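PDB 5G4I: phospholyase from Arthrobacter aurescens, which acts as a pyridoxal-phosphate-dependent phospholyase, although its fold and sequence place it among the class III transaminases. Local coordinates for residues I389-I401 with L427-P439. Residues are numbered along the deposited sequence; the frame is centred on the assembly and turned at random. Where two conformers were deposited one is given.
Sequences ILIEDMRERGVLI and LLGQLELSLASLP
Met394 fits as a knob among Leu427, Gln430, Leu431 and Ser434 where helices 384-396 and 421-436 cross. The axes of the two helical segments come within 10.0 Å, at 127°. Bends at chi2 and chi3 (-70° and -81°) turn the thioether along the facing helix, with Met394 SD 3.7 Å from Leu431 N. This is the tight, buried part. Beside it, Leu390 sends CD1 to Leu435 CD2 at 3.8 Å, and its CD2 lies 3.4 Å from Ser434 OG, a van der Waals contact. Val399, just past the Schellman turn at Gly398, crosses Leu427 at about a right angle. Ile391 and Leu431 both touch Leu411, so the two helices pack on strand 410-413 of the mixed sheet, away from the cofactor.

The other side is polar and more open. Ser434 OG donates to the anti lone pair of Asp393 OD2 at 2.7 Å. Arg397 NE reaches the same oxygen at 2.9 Å, on the syn side but tilted out of the carboxylate plane, in a salt bridge within its own segment. Arg397 is extended from CG to NE, and its NH1 donates to Gln430 OE1 at 3.1 Å, from above the amide carbonyl plane. The guanidinium lays one face over the backbone at Leu433 and Ser434. Water 1 accepts from Arg397 NH2 and also joins Ser437 OG. A leucine in place of Arg397 would probably leave Asp393 without its cationic mate and let the Gln430 amide turn. Further out, Ile389 meets Leu438 near the surface.

Two direct donors on Asp393 OD2 would probably stabilise the carboxylate as an anion, while the direct polar links between the helices are hydrogen bonds pairing a charged residue with a neutral one, beside the apolar core.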
# COMPACT_ATOMS: atom_id res chain seq x y z
N ILE A 389 32.30 8.16 9.35
CA ILE A 389 33.38 8.98 8.70
C ILE A 389 33.51 8.61 7.19
O ILE A 389 33.52 9.50 6.31
CB ILE A 389 34.75 8.83 9.45
CG1 ILE A 389 34.68 9.56 10.79
CG2 ILE A 389 35.87 9.33 8.59
CD1 ILE A 389 35.89 9.34 11.71
N LEU A 390 33.56 7.30 6.94
CA LEU A 390 33.67 6.82 5.54
C LEU A 390 32.45 7.20 4.66
O LEU A 390 32.60 7.61 3.49
CB LEU A 390 33.87 5.34 5.51
CG LEU A 390 35.21 4.76 6.08
CD1 LEU A 390 35.15 3.26 6.30
CD2 LEU A 390 36.37 5.06 5.14
N ILE A 391 31.26 7.04 5.23
CA ILE A 391 30.05 7.43 4.45
C ILE A 391 30.01 8.93 4.09
O ILE A 391 29.73 9.31 2.95
CB ILE A 391 28.78 7.00 5.26
CG1 ILE A 391 28.69 5.50 5.27
CG2 ILE A 391 27.50 7.63 4.70
CD1 ILE A 391 27.71 4.95 6.34
N GLU A 392 30.35 9.81 5.09
CA GLU A 392 30.38 11.24 4.79
C GLU A 392 31.54 11.62 3.83
O GLU A 392 31.37 12.51 2.96
CB GLU A 392 30.45 12.01 6.11
CG GLU A 392 29.21 11.89 6.98
CD GLU A 392 27.99 12.73 6.54
OE1 GLU A 392 28.15 13.55 5.64
OE2 GLU A 392 26.92 12.61 7.26
N ASP A 393 32.72 10.98 4.04
CA ASP A 393 33.84 11.24 3.16
C ASP A 393 33.57 10.84 1.67
O ASP A 393 33.85 11.53 0.70
CB ASP A 393 35.14 10.57 3.68
CG ASP A 393 36.36 10.95 2.85
OD1 ASP A 393 36.67 12.14 2.80
OD2 ASP A 393 36.94 10.12 2.25
N MET A 394 32.93 9.67 1.52
CA MET A 394 32.56 9.21 0.19
C MET A 394 31.57 10.16 -0.48
O MET A 394 31.67 10.48 -1.64
CB MET A 394 31.98 7.78 0.33
CG MET A 394 33.07 6.72 0.53
SD MET A 394 34.13 6.39 -0.94
CE MET A 394 33.07 5.26 -1.89
N ARG A 395 30.58 10.69 0.30
CA ARG A 395 29.71 11.76 -0.23
C ARG A 395 30.50 12.97 -0.76
O ARG A 395 30.25 13.47 -1.82
CB ARG A 395 28.63 12.19 0.82
CG ARG A 395 27.76 13.36 0.43
CD ARG A 395 26.97 14.05 1.56
NE ARG A 395 27.83 14.28 2.74
CZ ARG A 395 28.78 15.24 2.79
NH1 ARG A 395 28.99 16.10 1.80
NH2 ARG A 395 29.50 15.35 3.88
N GLU A 396 31.47 13.44 0.10
CA GLU A 396 32.31 14.56 -0.35
C GLU A 396 33.07 14.29 -1.66
O GLU A 396 33.17 15.15 -2.51
CB GLU A 396 33.29 15.01 0.77
CG GLU A 396 32.59 15.79 1.87
CD GLU A 396 32.24 17.27 1.51
OE1 GLU A 396 32.91 17.93 0.63
OE2 GLU A 396 31.27 17.79 2.08
N ARG A 397 33.44 13.02 -1.82
CA ARG A 397 34.10 12.51 -3.03
C ARG A 397 33.17 12.24 -4.23
O ARG A 397 33.60 11.90 -5.31
CB ARG A 397 34.91 11.23 -2.70
CG ARG A 397 36.13 11.41 -1.73
CD ARG A 397 36.69 10.10 -1.26
NE ARG A 397 37.94 10.26 -0.47
CZ ARG A 397 39.14 10.50 -1.00
NH1 ARG A 397 39.35 10.50 -2.31
NH2 ARG A 397 40.17 10.68 -0.17
N GLY A 398 31.88 12.45 -4.03
CA GLY A 398 30.92 12.28 -5.10
C GLY A 398 30.31 10.86 -5.19
O GLY A 398 29.91 10.50 -6.31
N VAL A 399 30.24 10.15 -4.10
CA VAL A 399 29.69 8.73 -4.14
C VAL A 399 28.70 8.55 -3.00
O VAL A 399 29.03 8.77 -1.84
CB VAL A 399 30.81 7.64 -4.10
CG1 VAL A 399 30.20 6.23 -4.34
CG2 VAL A 399 31.90 7.93 -5.16
N LEU A 400 27.49 8.05 -3.31
CA LEU A 400 26.45 7.78 -2.30
C LEU A 400 26.47 6.31 -1.87
O LEU A 400 26.23 5.44 -2.70
CB LEU A 400 25.03 8.15 -2.85
CG LEU A 400 24.89 9.56 -3.39
CD1 LEU A 400 23.46 9.74 -3.97
CD2 LEU A 400 25.24 10.59 -2.34
N ILE A 401 26.77 6.02 -0.62
CA ILE A 401 26.71 4.73 0.02
C ILE A 401 26.04 4.84 1.43
O ILE A 401 25.74 5.95 1.88
CB ILE A 401 28.11 4.06 0.09
CG1 ILE A 401 29.08 4.88 0.96
CG2 ILE A 401 28.66 3.73 -1.30
CD1 ILE A 401 30.30 4.10 1.37
N LEU A 427 33.91 3.91 -7.88
CA LEU A 427 33.48 3.69 -6.49
C LEU A 427 34.62 3.08 -5.67
O LEU A 427 34.93 3.52 -4.55
CB LEU A 427 32.17 2.81 -6.45
CG LEU A 427 31.63 2.53 -5.04
CD1 LEU A 427 30.08 2.45 -5.11
CD2 LEU A 427 32.22 1.33 -4.37
N LEU A 428 35.20 1.95 -6.15
CA LEU A 428 36.22 1.17 -5.41
C LEU A 428 37.54 1.97 -5.19
O LEU A 428 38.17 1.94 -4.13
CB LEU A 428 36.49 -0.19 -6.11
CG LEU A 428 35.27 -1.20 -6.04
CD1 LEU A 428 35.53 -2.25 -7.12
CD2 LEU A 428 35.13 -1.78 -4.68
N GLY A 429 37.88 2.77 -6.20
CA GLY A 429 39.11 3.64 -6.07
C GLY A 429 38.89 4.74 -5.00
O GLY A 429 39.75 4.97 -4.13
N GLN A 430 37.70 5.35 -5.00
CA GLN A 430 37.40 6.34 -3.92
C GLN A 430 37.33 5.67 -2.56
O GLN A 430 37.83 6.26 -1.56
CB GLN A 430 36.11 7.10 -4.28
CG GLN A 430 36.20 7.96 -5.47
CD GLN A 430 37.36 8.97 -5.47
OE1 GLN A 430 37.43 9.84 -4.60
NE2 GLN A 430 38.31 8.84 -6.42
N LEU A 431 36.82 4.44 -2.46
CA LEU A 431 36.74 3.74 -1.23
C LEU A 431 38.11 3.46 -0.65
O LEU A 431 38.37 3.68 0.57
CB LEU A 431 35.93 2.44 -1.36
CG LEU A 431 35.85 1.52 -0.13
CD1 LEU A 431 35.16 2.27 1.03
CD2 LEU A 431 35.13 0.22 -0.45
N GLU A 432 39.03 2.97 -1.52
CA GLU A 432 40.44 2.78 -1.08
C GLU A 432 41.12 4.06 -0.60
O GLU A 432 41.77 3.99 0.46
CB GLU A 432 41.29 2.19 -2.20
CG GLU A 432 40.89 0.77 -2.46
CD GLU A 432 42.15 -0.09 -3.03
OE1 GLU A 432 43.02 -0.45 -2.20
OE2 GLU A 432 42.12 -0.33 -4.17
N LEU A 433 40.93 5.15 -1.29
CA LEU A 433 41.49 6.42 -0.86
C LEU A 433 40.86 6.91 0.45
O LEU A 433 41.55 7.44 1.38
CB LEU A 433 41.39 7.44 -1.96
CG LEU A 433 42.21 7.13 -3.25
CD1 LEU A 433 41.78 8.03 -4.34
CD2 LEU A 433 43.74 7.14 -3.02
N SER A 434 39.56 6.72 0.60
CA SER A 434 38.89 7.03 1.86
C SER A 434 39.42 6.21 3.06
O SER A 434 39.70 6.76 4.18
CB SER A 434 37.34 6.93 1.61
OG SER A 434 36.66 7.52 2.76
N LEU A 435 39.55 4.90 2.94
CA LEU A 435 40.11 3.99 3.93
C LEU A 435 41.53 4.47 4.32
O LEU A 435 41.91 4.48 5.54
CB LEU A 435 40.11 2.55 3.47
CG LEU A 435 38.74 1.87 3.51
CD1 LEU A 435 38.83 0.59 2.69
CD2 LEU A 435 38.26 1.52 4.90
N ALA A 436 42.30 4.85 3.32
CA ALA A 436 43.68 5.22 3.60
C ALA A 436 43.74 6.49 4.43
O ALA A 436 44.74 6.69 5.12
CB ALA A 436 44.46 5.35 2.31
N SER A 437 42.72 7.34 4.39
CA SER A 437 42.65 8.57 5.17
C SER A 437 42.25 8.37 6.65
O SER A 437 42.30 9.35 7.45
CB SER A 437 41.60 9.48 4.55
OG SER A 437 42.13 10.17 3.46
N LEU A 438 41.85 7.20 7.07
CA LEU A 438 41.46 6.99 8.50
C LEU A 438 42.73 7.10 9.43
O LEU A 438 43.82 6.84 8.97
CB LEU A 438 40.77 5.65 8.73
CG LEU A 438 39.42 5.45 8.01
CD1 LEU A 438 38.93 4.04 8.17
CD2 LEU A 438 38.38 6.51 8.44
N PRO A 439 42.55 7.49 10.70
CA PRO A 439 43.74 7.59 11.62
C PRO A 439 44.53 6.25 11.83
O PRO A 439 43.94 5.14 11.76
CB PRO A 439 43.13 8.15 12.91
CG PRO A 439 41.73 8.58 12.60
CD PRO A 439 41.28 7.79 11.38
O HOH W 1 39.62 11.31 2.70